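PDB 6KGU: penicillin-binding protein PbpB from Mycobacterium tuberculosis, which synthesises cross-linked peptidoglycan from lipid intermediates during cell-wall biogenesis and binds penicillins and related beta-lactams such as aztreonam. Local coordinates for residues Val304-Glu309 with Ser325-Leu330; Gln292-Ile297 with Thr329-Gln334; Thr192-Leu197 with Ala414-Asp419. All coordinates share one frame; numbering follows the deposited sequence. Where two conformers were deposited one is given.

Contact 1: Val304-Glu309 with Ser325-Leu330; sequences VHDAWE and SNVGTL. With AZR (2-({[(1Z)-1-(2-amino-1,3-thiazol-4-yl)-2-oxo-2-{[(2S,3S)-1-oxo-3-(sulfoamino)butan-2-yl]amino}ethylidene]amino}oxy)-2-methylpropanoic acid), chain B.
D306 plants its carboxylate at the start of helix 326-336, each oxygen on a different partner. OD1 of D306 takes the amide N of V327 at 2.8 Å along an almost straight N-H...O line (175°), and OD2 of D306 takes the hydroxyl OG of S325 at 2.7 Å. Both are met on the syn side, 19° out of the carboxylate plane, a two-point hold that should fix the rotation of the group; H310 NE2 also bonds to OD2. With OG anti to its own backbone N (chi1 170°), S325 both donates to D306 and, as N-cap of the helix, accepts from G328 N at 2.8 Å. The amides of the helix start would probably favour the negative charge of D306. W308 flanks this pair: D306 CB lies over one face of its ring, toward the rim, and CH2 of W308 comes to 3.9 Å from CA of S325, while NE1 is tied to Y315. Beyond the polar cluster, V304 CG2 and L330 CD1 meet tip to tip at 3.5 Å. On the ligand side, N326 ND2 donates to the aztreonam amide oxygen O10, again nearly straight, though the modelled 2.5 Å is short and its exact length doubtful. CB of A307 touches methyl C7 of the drug at 3.4 Å. Further out, OD1 of N326 accepts from K272 NZ, a bond that probably helps point ND2 at the ligand. S324, S325 and N326 fit the SxN motif of penicillin-binding transpeptidases, beside S269, probably the acylated serine of an SxxK motif.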
ATOM      1  N   VAL A 304      24.399 -14.610   1.898  1.00 45.67           N
ATOM      2  CA  VAL A 304      22.942 -14.596   1.890  1.00 47.41           C
ATOM      3  C   VAL A 304      22.455 -16.013   2.117  1.00 45.89           C
ATOM      4  O   VAL A 304      22.947 -16.952   1.486  1.00 44.22           O
ATOM      5  CB  VAL A 304      22.380 -14.018   0.582  1.00 49.97           C
ATOM      6  CG1 VAL A 304      20.926 -13.637   0.783  1.00 45.85           C
ATOM      7  CG2 VAL A 304      23.189 -12.810   0.169  1.00 43.94           C
ATOM      8  N   HIS A 305      21.493 -16.161   3.024  1.00 39.47           N
ATOM      9  CA  HIS A 305      20.990 -17.445   3.471  1.00 40.26           C
ATOM     10  C   HIS A 305      19.472 -17.395   3.388  1.00 41.41           C
ATOM     11  O   HIS A 305      18.866 -16.339   3.582  1.00 40.90           O
ATOM     12  CB  HIS A 305      21.475 -17.746   4.910  1.00 43.02           C
ATOM     13  CG  HIS A 305      21.254 -19.160   5.366  0.34 46.19           C
ATOM     14  ND1 HIS A 305      22.153 -19.839   6.167  0.62 48.98           N
ATOM     15  CD2 HIS A 305      20.231 -20.029   5.153  0.42 48.96           C
ATOM     16  CE1 HIS A 305      21.691 -21.055   6.415  1.00 46.80           C
ATOM     17  NE2 HIS A 305      20.528 -21.196   5.816  0.65 49.57           N
ATOM     18  N   ASP A 306      18.861 -18.527   3.066  1.00 34.49           N
ATOM     19  CA  ASP A 306      17.409 -18.573   3.082  1.00 30.92           C
ATOM     20  C   ASP A 306      16.897 -18.676   4.521  1.00 37.78           C
ATOM     21  O   ASP A 306      17.638 -18.990   5.451  1.00 39.37           O
ATOM     22  CB  ASP A 306      16.916 -19.733   2.224  1.00 31.85           C
ATOM     23  CG  ASP A 306      16.905 -19.387   0.725  1.00 28.17           C
ATOM     24  OD1 ASP A 306      17.077 -18.197   0.380  1.00 31.23           O
ATOM     25  OD2 ASP A 306      16.702 -20.296  -0.097  1.00 30.23           O
ATOM     26  N   ALA A 307      15.617 -18.381   4.709  1.00 40.93           N
ATOM     27  CA  ALA A 307      15.057 -18.369   6.057  1.00 40.04           C
ATOM     28  C   ALA A 307      14.812 -19.767   6.617  1.00 45.70           C
ATOM     29  O   ALA A 307      14.288 -19.891   7.731  1.00 41.91           O
ATOM     30  CB  ALA A 307      13.752 -17.577   6.085  1.00 36.67           C
ATOM     31  N   TRP A 308      15.145 -20.814   5.867  1.00 38.32           N
ATOM     32  CA  TRP A 308      15.071 -22.182   6.356  1.00 38.46           C
ATOM     33  C   TRP A 308      16.328 -22.888   5.877  1.00 46.18           C
ATOM     34  O   TRP A 308      16.899 -22.522   4.851  1.00 40.75           O
ATOM     35  CB  TRP A 308      13.787 -22.918   5.894  1.00 40.81           C
ATOM     36  CG  TRP A 308      13.626 -23.083   4.391  1.00 42.43           C
ATOM     37  CD1 TRP A 308      13.758 -24.247   3.675  1.00 35.85           C
ATOM     38  CD2 TRP A 308      13.276 -22.065   3.437  1.00 33.09           C
ATOM     39  NE1 TRP A 308      13.534 -24.009   2.337  1.00 35.47           N
ATOM     40  CE2 TRP A 308      13.237 -22.680   2.163  1.00 37.46           C
ATOM     41  CE3 TRP A 308      13.000 -20.691   3.534  1.00 37.97           C
ATOM     42  CZ2 TRP A 308      12.936 -21.966   0.989  1.00 31.48           C
ATOM     43  CZ3 TRP A 308      12.698 -19.979   2.363  1.00 32.87           C
ATOM     44  CH2 TRP A 308      12.664 -20.625   1.109  1.00 30.54           C
ATOM     45  N   GLU A 309      16.790 -23.865   6.647  1.00 45.67           N
ATOM     46  CA  GLU A 309      18.003 -24.571   6.263  1.00 46.30           C
ATOM     47  C   GLU A 309      17.652 -25.585   5.178  1.00 39.38           C
ATOM     48  O   GLU A 309      16.654 -26.304   5.293  1.00 41.70           O
ATOM     49  CB  GLU A 309      18.646 -25.248   7.483  1.00 50.22           C
ATOM     50  CG  GLU A 309      20.194 -25.316   7.441  1.00 55.21           C
ATOM     51  CD  GLU A 309      20.876 -23.959   7.603  1.00 60.82           C
ATOM     52  OE1 GLU A 309      20.255 -23.055   8.198  1.00 62.02           O
ATOM     53  OE2 GLU A 309      22.040 -23.795   7.149  1.00 62.33           O
ATOM     54  N   SER A 325      12.583 -17.730  -1.501  1.00 27.84           N
ATOM     55  CA  SER A 325      14.013 -18.025  -1.410  1.00 27.33           C
ATOM     56  C   SER A 325      14.795 -16.760  -1.747  1.00 27.90           C
ATOM     57  O   SER A 325      14.713 -16.260  -2.876  1.00 27.68           O
ATOM     58  CB  SER A 325      14.391 -19.171  -2.346  1.00 25.02           C
ATOM     59  OG  SER A 325      15.807 -19.310  -2.424  1.00 28.62           O
ATOM     60  N   ASN A 326      15.495 -16.200  -0.747  1.00 29.25           N
ATOM     61  CA  ASN A 326      16.411 -15.089  -1.001  1.00 31.81           C
ATOM     62  C   ASN A 326      17.522 -15.509  -1.955  1.00 32.68           C
ATOM     63  O   ASN A 326      17.898 -14.751  -2.857  1.00 30.56           O
ATOM     64  CB  ASN A 326      17.044 -14.578   0.304  1.00 33.50           C
ATOM     65  CG  ASN A 326      16.056 -13.865   1.228  1.00 34.34           C
ATOM     66  OD1 ASN A 326      14.937 -13.528   0.849  1.00 32.86           O
ATOM     67  ND2 ASN A 326      16.492 -13.627   2.458  1.00 40.91           N
ATOM     68  N   VAL A 327      18.081 -16.703  -1.745  1.00 28.67           N
ATOM     69  CA  VAL A 327      19.153 -17.195  -2.609  1.00 31.60           C
ATOM     70  C   VAL A 327      18.661 -17.335  -4.046  1.00 29.70           C
ATOM     71  O   VAL A 327      19.325 -16.898  -4.994  1.00 28.68           O
ATOM     72  CB  VAL A 327      19.703 -18.523  -2.066  1.00 29.92           C
ATOM     73  CG1 VAL A 327      20.662 -19.160  -3.082  1.00 32.47           C
ATOM     74  CG2 VAL A 327      20.407 -18.297  -0.703  1.00 35.19           C
ATOM     75  N   GLY A 328      17.492 -17.952  -4.232  1.00 27.16           N
ATOM     76  CA  GLY A 328      16.944 -18.060  -5.574  1.00 26.94           C
ATOM     77  C   GLY A 328      16.694 -16.698  -6.192  1.00 29.58           C
ATOM     78  O   GLY A 328      16.926 -16.492  -7.389  1.00 27.83           O
ATOM     79  N   THR A 329      16.237 -15.741  -5.380  1.00 28.03           N
ATOM     80  CA  THR A 329      15.985 -14.401  -5.905  1.00 26.52           C
ATOM     81  C   THR A 329      17.274 -13.763  -6.406  1.00 30.87           C
ATOM     82  O   THR A 329      17.303 -13.158  -7.484  1.00 27.76           O
ATOM     83  CB  THR A 329      15.322 -13.544  -4.830  1.00 27.98           C
ATOM     84  OG1 THR A 329      14.024 -14.091  -4.533  1.00 27.86           O
ATOM     85  CG2 THR A 329      15.149 -12.087  -5.318  1.00 28.93           C
ATOM     86  N   LEU A 330      18.363 -13.927  -5.657  1.00 26.89           N
ATOM     87  CA  LEU A 330      19.620 -13.290  -6.045  1.00 32.87           C
ATOM     88  C   LEU A 330      20.261 -13.991  -7.233  1.00 26.48           C
ATOM     89  O   LEU A 330      20.874 -13.335  -8.079  1.00 31.01           O
ATOM     90  CB  LEU A 330      20.579 -13.243  -4.858  1.00 27.63           C
ATOM     91  CG  LEU A 330      20.141 -12.246  -3.780  1.00 31.88           C
ATOM     92  CD1 LEU A 330      21.042 -12.349  -2.562  1.00 37.76           C
ATOM     93  CD2 LEU A 330      20.143 -10.840  -4.327  1.00 28.19           C
TER
HETATM   94  C7  AZR B 701      11.928 -15.066   4.659  1.00 36.47           C
HETATM   95  S8  AZR B 701      15.351  -7.312   4.545  1.00 64.23           S
HETATM   96  O9  AZR B 701      10.682 -10.931   3.439  1.00 31.29           O
HETATM   97  O10 AZR B 701      15.060 -12.494   4.217  1.00 42.19           O
HETATM   98  O11 AZR B 701      14.326 -12.753   7.268  1.00 47.11           O
HETATM   99  N12 AZR B 701      10.217 -14.046   3.188  1.00 32.34           N
HETATM  100  N13 AZR B 701      12.897 -11.985   4.725  1.00 34.59           N
HETATM  101  N14 AZR B 701      14.694 -11.377   7.191  1.00 46.91           N
HETATM  102  N15 AZR B 701      15.119  -8.632   6.759  1.00 49.67           N
HETATM  103  N16 AZR B 701      15.493  -6.327   7.046  1.00 45.76           N
HETATM  104  S17 AZR B 701       8.700 -14.292   3.618  1.00 34.08           S
HETATM  105  C18 AZR B 701      11.266 -13.783   4.190  1.00 32.77           C
HETATM  106  C19 AZR B 701      12.263 -12.743   3.651  1.00 36.57           C
HETATM  107  C20 AZR B 701      11.404 -11.713   2.874  1.00 34.25           C
HETATM  108  C21 AZR B 701      14.229 -11.870   4.877  1.00 45.67           C
HETATM  109  C22 AZR B 701      14.636 -10.960   5.983  1.00 49.18           C
HETATM  110  C23 AZR B 701      14.318 -13.254   8.586  1.00 55.36           C
HETATM  111  C24 AZR B 701      14.945  -9.532   5.715  1.00 46.61           C
HETATM  112  C25 AZR B 701      15.040  -9.008   4.465  1.00 45.57           C
HETATM  113  C26 AZR B 701      15.331  -7.421   6.289  1.00 48.50           C
HETATM  114  C27 AZR B 701      13.144 -12.593   9.284  1.00 52.32           C
HETATM  115  C28 AZR B 701      14.172 -14.765   8.574  1.00 53.23           C
HETATM  116  C29 AZR B 701      15.638 -12.863   9.248  1.00 48.12           C
HETATM  117  O30 AZR B 701      16.626 -12.536   8.627  1.00 54.18           O
HETATM  118  O31 AZR B 701      15.603 -12.963  10.540  1.00 56.48           O
HETATM  119  O32 AZR B 701       8.612 -15.568   4.225  1.00 36.19           O
HETATM  120  O33 AZR B 701       7.895 -14.419   2.290  1.00 32.28           O
HETATM  121  O34 AZR B 701       8.235 -13.124   4.273  1.00 37.19           O
HETATM  122  O   HOH W   1      14.603 -17.053   2.372  1.00 33.35           O

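Contact 2: Gln292-Ile297 with Thr329-Gln334; sequences QVPGSI and TLMLSQ
M331 and I297 carry an apolar contact in which the loop and strand of Q292-I297 lie against one side of helix 326-336. The sulfur contacts come first: SD of M331 sits 3.8 Å from CD of P294, the methionine crossing the proline ring aslant. Its chain is extended from CA to SD and then bends at the last torsion (chi3 52°), which turns methyl CE toward the backbone carbonyl O of Q292, 3.7 Å away. These details belong to one of two modelled conformers of M331 and are correspondingly less certain. Aliphatic contacts follow. CD1 of I297, at the end of an extended branch (chi2 168°), faces the helix and lies 4.3 Å from CB of L330 and 4.4 Å from CG of M331. The same methyl group meets the amide end of Q334 from the opposite direction, with CD1 of I297 4.1 Å from NE2 of Q334, van der Waals contact rather than polar pairing. Within the helix, T329 O accepts both S333 N and S333 OG, the hydroxyl from well above the carbonyl plane (43°). V327, one turn before M331, also meets P294 and I297. With no polar pairing between the two segments, this partly solvent-accessible interface relies mainly on dispersion at its apolar contacts, and the second position of M331 hints at some mobility of that side chain.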
ATOM      1  N   GLN A 292      18.282 -24.691  -9.442  1.00 30.34           N
ATOM      2  CA  GLN A 292      19.013 -25.411  -8.405  1.00 34.69           C
ATOM      3  C   GLN A 292      19.431 -24.378  -7.367  1.00 35.44           C
ATOM      4  O   GLN A 292      20.319 -23.559  -7.626  1.00 33.04           O
ATOM      5  CB  GLN A 292      20.232 -26.141  -8.975  1.00 29.54           C
ATOM      6  CG  GLN A 292      19.917 -27.137 -10.109  1.00 30.05           C
ATOM      7  CD  GLN A 292      18.871 -28.171  -9.696  1.00 39.07           C
ATOM      8  OE1 GLN A 292      18.904 -28.698  -8.588  1.00 34.33           O
ATOM      9  NE2 GLN A 292      17.923 -28.447 -10.592  1.00 39.02           N
ATOM     10  N   VAL A 293      18.794 -24.403  -6.201  1.00 32.38           N
ATOM     11  CA  VAL A 293      18.927 -23.296  -5.259  1.00 33.38           C
ATOM     12  C   VAL A 293      19.620 -23.809  -3.995  1.00 31.26           C
ATOM     13  O   VAL A 293      19.029 -24.588  -3.236  1.00 30.16           O
ATOM     14  CB  VAL A 293      17.561 -22.671  -4.948  1.00 32.85           C
ATOM     15  CG1 VAL A 293      17.707 -21.418  -4.065  1.00 28.26           C
ATOM     16  CG2 VAL A 293      16.831 -22.339  -6.275  1.00 30.81           C
ATOM     17  N   PRO A 294      20.862 -23.415  -3.738  1.00 34.09           N
ATOM     18  CA  PRO A 294      21.526 -23.796  -2.483  1.00 34.54           C
ATOM     19  C   PRO A 294      20.967 -23.025  -1.299  1.00 34.88           C
ATOM     20  O   PRO A 294      20.257 -22.029  -1.437  1.00 36.80           O
ATOM     21  CB  PRO A 294      22.994 -23.427  -2.722  1.00 32.72           C
ATOM     22  CG  PRO A 294      22.943 -22.348  -3.766  1.00 39.75           C
ATOM     23  CD  PRO A 294      21.772 -22.703  -4.657  1.00 35.18           C
ATOM     24  N   GLY A 295      21.346 -23.481  -0.103  1.00 38.64           N
ATOM     25  CA  GLY A 295      20.858 -22.855   1.116  1.00 33.14           C
ATOM     26  C   GLY A 295      21.475 -21.504   1.387  1.00 34.81           C
ATOM     27  O   GLY A 295      20.905 -20.709   2.141  1.00 36.22           O
ATOM     28  N   SER A 296      22.632 -21.227   0.799  1.00 33.44           N
ATOM     29  CA  SER A 296      23.271 -19.941   1.006  1.00 38.36           C
ATOM     30  C   SER A 296      24.237 -19.720  -0.134  1.00 39.55           C
ATOM     31  O   SER A 296      24.668 -20.670  -0.787  1.00 46.77           O
ATOM     32  CB  SER A 296      23.998 -19.873   2.358  1.00 42.83           C
ATOM     33  OG  SER A 296      24.831 -20.999   2.535  1.00 49.48           O
ATOM     34  N   ILE A 297      24.574 -18.453  -0.372  1.00 38.53           N
ATOM     35  CA  ILE A 297      25.603 -18.110  -1.341  1.00 37.95           C
ATOM     36  C   ILE A 297      26.389 -16.907  -0.840  1.00 44.81           C
ATOM     37  O   ILE A 297      25.926 -16.126  -0.006  1.00 39.33           O
ATOM     38  CB  ILE A 297      25.039 -17.793  -2.746  1.00 39.52           C
ATOM     39  CG1 ILE A 297      24.058 -16.616  -2.699  1.00 37.87           C
ATOM     40  CG2 ILE A 297      24.411 -19.024  -3.386  1.00 46.08           C
ATOM     41  CD1 ILE A 297      23.715 -16.104  -4.080  1.00 42.25           C
ATOM     42  N   THR A 329      16.237 -15.741  -5.380  1.00 28.03           N
ATOM     43  CA  THR A 329      15.985 -14.401  -5.905  1.00 26.52           C
ATOM     44  C   THR A 329      17.274 -13.763  -6.406  1.00 30.87           C
ATOM     45  O   THR A 329      17.303 -13.158  -7.484  1.00 27.76           O
ATOM     46  CB  THR A 329      15.322 -13.544  -4.830  1.00 27.98           C
ATOM     47  OG1 THR A 329      14.024 -14.091  -4.533  1.00 27.86           O
ATOM     48  CG2 THR A 329      15.149 -12.087  -5.318  1.00 28.93           C
ATOM     49  N   LEU A 330      18.363 -13.927  -5.657  1.00 26.89           N
ATOM     50  CA  LEU A 330      19.620 -13.290  -6.045  1.00 32.87           C
ATOM     51  C   LEU A 330      20.261 -13.991  -7.233  1.00 26.48           C
ATOM     52  O   LEU A 330      20.874 -13.335  -8.079  1.00 31.01           O
ATOM     53  CB  LEU A 330      20.579 -13.243  -4.858  1.00 27.63           C
ATOM     54  CG  LEU A 330      20.141 -12.246  -3.780  1.00 31.88           C
ATOM     55  CD1 LEU A 330      21.042 -12.349  -2.562  1.00 37.76           C
ATOM     56  CD2 LEU A 330      20.143 -10.840  -4.327  1.00 28.19           C
ATOM     57  N   MET A 331      20.142 -15.320  -7.319  1.00 27.83           N
ATOM     58  CA  MET A 331      20.645 -16.023  -8.493  0.50 28.72           C
ATOM     59  C   MET A 331      19.958 -15.532  -9.759  1.00 29.25           C
ATOM     60  O   MET A 331      20.615 -15.244 -10.765  1.00 28.87           O
ATOM     61  CB  MET A 331      20.454 -17.527  -8.319  0.50 28.80           C
ATOM     62  CG  MET A 331      21.309 -18.082  -7.202  0.50 29.01           C
ATOM     63  SD  MET A 331      21.209 -19.852  -7.079  0.50 35.79           S
ATOM     64  CE  MET A 331      21.569 -20.313  -8.762  0.50 34.59           C
ATOM     65  N   LEU A 332      18.625 -15.410  -9.717  1.00 24.59           N
ATOM     66  CA  LEU A 332      17.876 -14.873 -10.852  1.00 28.23           C
ATOM     67  C   LEU A 332      18.195 -13.408 -11.086  1.00 24.31           C
ATOM     68  O   LEU A 332      18.271 -12.962 -12.234  1.00 29.27           O
ATOM     69  CB  LEU A 332      16.363 -15.026 -10.623  1.00 30.86           C
ATOM     70  CG  LEU A 332      15.772 -16.433 -10.615  1.00 30.81           C
ATOM     71  CD1 LEU A 332      14.329 -16.401 -10.068  1.00 23.71           C
ATOM     72  CD2 LEU A 332      15.840 -17.058 -12.030  1.00 27.09           C
ATOM     73  N   SER A 333      18.339 -12.631 -10.009  1.00 25.27           N
ATOM     74  CA  SER A 333      18.728 -11.230 -10.165  1.00 29.21           C
ATOM     75  C   SER A 333      20.100 -11.104 -10.837  1.00 32.62           C
ATOM     76  O   SER A 333      20.345 -10.136 -11.569  1.00 34.19           O
ATOM     77  CB  SER A 333      18.731 -10.522  -8.799  1.00 25.66           C
ATOM     78  OG  SER A 333      17.430 -10.504  -8.229  1.00 32.76           O
ATOM     79  N   GLN A 334      21.003 -12.065 -10.601  1.00 30.63           N
ATOM     80  CA  GLN A 334      22.309 -12.038 -11.263  1.00 35.22           C
ATOM     81  C   GLN A 334      22.164 -12.096 -12.777  1.00 39.31           C
ATOM     82  O   GLN A 334      22.992 -11.528 -13.498  1.00 33.86           O
ATOM     83  CB  GLN A 334      23.197 -13.196 -10.795  1.00 31.01           C
ATOM     84  CG  GLN A 334      23.767 -13.077  -9.394  1.00 30.96           C
ATOM     85  CD  GLN A 334      24.550 -14.322  -8.997  1.00 36.10           C
ATOM     86  OE1 GLN A 334      24.917 -15.123  -9.852  1.00 38.77           O
ATOM     87  NE2 GLN A 334      24.794 -14.499  -7.694  1.00 35.84           N
TER

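Contact 3: Thr192-Leu197 with Ala414-Asp419; sequences TVVLTL and ATVAPD
T192 and V416 pair through their backbones in a short antiparallel ladder; V194 and A414 form the next hydrogen-bonded pair, and backbone bonding goes on to T196 with I411. T192 N reaches V416 O at 2.8 Å and V416 N returns to T192 O at 2.7 Å. At the second hydrogen-bonded pair the match is less even: V194 N lies 2.8 Å from A414 O, but the return bond from A414 N to V194 O stretches to 3.2 Å. The non-hydrogen-bonded pair V193 and T415 lies between them, where CA of T415 makes a C-H...O contact with T192 O at 3.2 Å. On the face of T192, V194, A414 and V416 the side chains pack together: CG2 of V194 and CG2 of V416 meet at 3.9 Å, and CB of V194 lies 4.2 Å from CB of A414. The other face is looser across the pair, since the side chains of V193 and T415 make no close contact with each other. Past V416 the chain leaves the ladder, and P418 and D419 are exposed at the turn leading to the next strand. Strand 192-195 is flanked by strand 412-416 and, parallel to it, strand 21-22, with V193 packed on helix 156-160; strand 422-424 continues the mixed sheet beyond A414 and V416.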
ATOM      1  N   THR A 192     -16.348  22.079  -3.045  1.00 35.32           N
ATOM      2  CA  THR A 192     -16.434  20.763  -2.431  1.00 39.39           C
ATOM      3  C   THR A 192     -15.401  19.826  -3.047  1.00 39.42           C
ATOM      4  O   THR A 192     -15.222  19.801  -4.264  1.00 33.08           O
ATOM      5  CB  THR A 192     -17.845  20.193  -2.592  1.00 40.97           C
ATOM      6  OG1 THR A 192     -18.707  20.826  -1.637  1.00 45.27           O
ATOM      7  CG2 THR A 192     -17.862  18.682  -2.341  1.00 39.24           C
ATOM      8  N   VAL A 193     -14.712  19.068  -2.192  1.00 36.89           N
ATOM      9  CA  VAL A 193     -13.629  18.175  -2.595  1.00 31.04           C
ATOM     10  C   VAL A 193     -14.159  16.740  -2.606  1.00 34.03           C
ATOM     11  O   VAL A 193     -14.575  16.214  -1.569  1.00 31.98           O
ATOM     12  CB  VAL A 193     -12.414  18.323  -1.656  1.00 36.17           C
ATOM     13  CG1 VAL A 193     -11.416  17.195  -1.870  1.00 35.01           C
ATOM     14  CG2 VAL A 193     -11.728  19.690  -1.862  1.00 28.55           C
ATOM     15  N   VAL A 194     -14.146  16.104  -3.778  1.00 36.66           N
ATOM     16  CA  VAL A 194     -14.626  14.733  -3.957  1.00 29.52           C
ATOM     17  C   VAL A 194     -13.422  13.791  -3.938  1.00 33.53           C
ATOM     18  O   VAL A 194     -12.543  13.887  -4.799  1.00 31.19           O
ATOM     19  CB  VAL A 194     -15.405  14.578  -5.276  1.00 37.20           C
ATOM     20  CG1 VAL A 194     -15.936  13.150  -5.419  1.00 31.27           C
ATOM     21  CG2 VAL A 194     -16.546  15.626  -5.388  1.00 37.04           C
ATOM     22  N   LEU A 195     -13.375  12.882  -2.963  1.00 31.07           N
ATOM     23  CA  LEU A 195     -12.266  11.942  -2.852  1.00 30.73           C
ATOM     24  C   LEU A 195     -12.525  10.686  -3.684  1.00 32.72           C
ATOM     25  O   LEU A 195     -13.663  10.365  -4.034  1.00 28.78           O
ATOM     26  CB  LEU A 195     -12.030  11.547  -1.391  1.00 26.99           C
ATOM     27  CG  LEU A 195     -11.815  12.734  -0.439  1.00 33.00           C
ATOM     28  CD1 LEU A 195     -11.608  12.276   0.987  1.00 29.16           C
ATOM     29  CD2 LEU A 195     -10.619  13.569  -0.907  1.00 28.58           C
ATOM     30  N   THR A 196     -11.445   9.961  -3.983  1.00 28.96           N
ATOM     31  CA  THR A 196     -11.579   8.634  -4.578  1.00 28.24           C
ATOM     32  C   THR A 196     -12.057   7.584  -3.578  1.00 33.04           C
ATOM     33  O   THR A 196     -12.438   6.486  -4.003  1.00 27.61           O
ATOM     34  CB  THR A 196     -10.240   8.191  -5.180  1.00 31.54           C
ATOM     35  OG1 THR A 196      -9.229   8.211  -4.162  1.00 31.52           O
ATOM     36  CG2 THR A 196      -9.818   9.123  -6.310  1.00 25.90           C
ATOM     37  N   LEU A 197     -12.007   7.886  -2.272  1.00 31.06           N
ATOM     38  CA  LEU A 197     -12.418   6.936  -1.243  1.00 28.96           C
ATOM     39  C   LEU A 197     -13.848   6.458  -1.457  1.00 32.73           C
ATOM     40  O   LEU A 197     -14.723   7.213  -1.889  1.00 34.53           O
ATOM     41  CB  LEU A 197     -12.324   7.556   0.162  1.00 25.65           C
ATOM     42  CG  LEU A 197     -10.951   7.972   0.705  1.00 29.07           C
ATOM     43  CD1 LEU A 197     -11.078   8.509   2.145  1.00 27.11           C
ATOM     44  CD2 LEU A 197      -9.926   6.815   0.642  1.00 24.52           C
ATOM     45  N   ALA A 414     -12.202  14.856  -7.803  1.00 32.47           N
ATOM     46  CA  ALA A 414     -12.811  16.005  -8.464  1.00 40.04           C
ATOM     47  C   ALA A 414     -13.049  17.101  -7.431  1.00 40.03           C
ATOM     48  O   ALA A 414     -12.937  16.880  -6.221  1.00 37.45           O
ATOM     49  CB  ALA A 414     -14.130  15.615  -9.144  1.00 41.08           C
ATOM     50  N   THR A 415     -13.373  18.290  -7.925  1.00 31.54           N
ATOM     51  CA  THR A 415     -13.824  19.394  -7.085  1.00 43.12           C
ATOM     52  C   THR A 415     -15.085  20.005  -7.680  1.00 40.74           C
ATOM     53  O   THR A 415     -15.212  20.127  -8.904  1.00 40.02           O
ATOM     54  CB  THR A 415     -12.763  20.485  -6.941  1.00 40.93           C
ATOM     55  OG1 THR A 415     -12.481  21.036  -8.228  1.00 50.86           O
ATOM     56  CG2 THR A 415     -11.483  19.916  -6.361  1.00 38.91           C
ATOM     57  N   VAL A 416     -16.014  20.396  -6.817  1.00 37.84           N
ATOM     58  CA  VAL A 416     -17.286  20.964  -7.245  1.00 40.80           C
ATOM     59  C   VAL A 416     -17.322  22.425  -6.826  1.00 44.76           C
ATOM     60  O   VAL A 416     -17.218  22.747  -5.633  1.00 41.10           O
ATOM     61  CB  VAL A 416     -18.479  20.191  -6.675  1.00 40.81           C
ATOM     62  CG1 VAL A 416     -19.778  20.758  -7.232  1.00 44.51           C
ATOM     63  CG2 VAL A 416     -18.336  18.713  -7.014  1.00 40.29           C
ATOM     64  N   ALA A 417     -17.460  23.305  -7.815  1.00 45.48           N
ATOM     65  CA  ALA A 417     -17.497  24.735  -7.587  1.00 41.69           C
ATOM     66  C   ALA A 417     -18.819  25.121  -6.937  1.00 40.80           C
ATOM     67  O   ALA A 417     -19.780  24.348  -6.968  1.00 43.75           O
ATOM     68  CB  ALA A 417     -17.305  25.474  -8.910  1.00 43.66           C
ATOM     69  N   PRO A 418     -18.886  26.306  -6.316  1.00 46.76           N
ATOM     70  CA  PRO A 418     -20.137  26.715  -5.651  1.00 50.96           C
ATOM     71  C   PRO A 418     -21.365  26.718  -6.557  1.00 53.60           C
ATOM     72  O   PRO A 418     -22.475  26.484  -6.064  1.00 52.11           O
ATOM     73  CB  PRO A 418     -19.809  28.124  -5.142  1.00 48.79           C
ATOM     74  CG  PRO A 418     -18.340  28.108  -4.927  1.00 44.51           C
ATOM     75  CD  PRO A 418     -17.778  27.235  -6.017  1.00 42.50           C
ATOM     76  N   ASP A 419     -21.215  26.967  -7.862  1.00 52.91           N
ATOM     77  CA  ASP A 419     -22.377  26.873  -8.744  1.00 60.04           C
ATOM     78  C   ASP A 419     -22.869  25.441  -8.912  1.00 62.64           C
ATOM     79  O   ASP A 419     -24.012  25.232  -9.333  1.00 66.38           O
ATOM     80  CB  ASP A 419     -22.071  27.476 -10.119  1.00 59.30           C
ATOM     81  CG  ASP A 419     -20.905  26.797 -10.824  1.00 65.56           C
ATOM     82  OD1 ASP A 419     -20.453  25.727 -10.365  1.00 62.18           O
ATOM     83  OD2 ASP A 419     -20.437  27.343 -11.849  1.00 66.95           O
TER

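Overall arrangement
Contacts 1 and 2 form one continuous patch, their centres 7 Å apart: both use helix 326-336, sharing T329 and L330. Their other segments adjoin in the hairpin of strands 296-299 and 302-305, where V304 N and I297 O, 2.9 Å apart, probably hydrogen-bond. Contact 1 faces the drug, and the N326 side chain lies about 4 Å from that of S269. Contact 2 backs the same helix farther out; the side chain of L330 is about 9 Å from the bound AZR (aztreonam). Contact 3 lies across the chain's centre, 49 Å from contact 1 and 51 Å from contact 2 between centres, and closes a chain loop that encloses both.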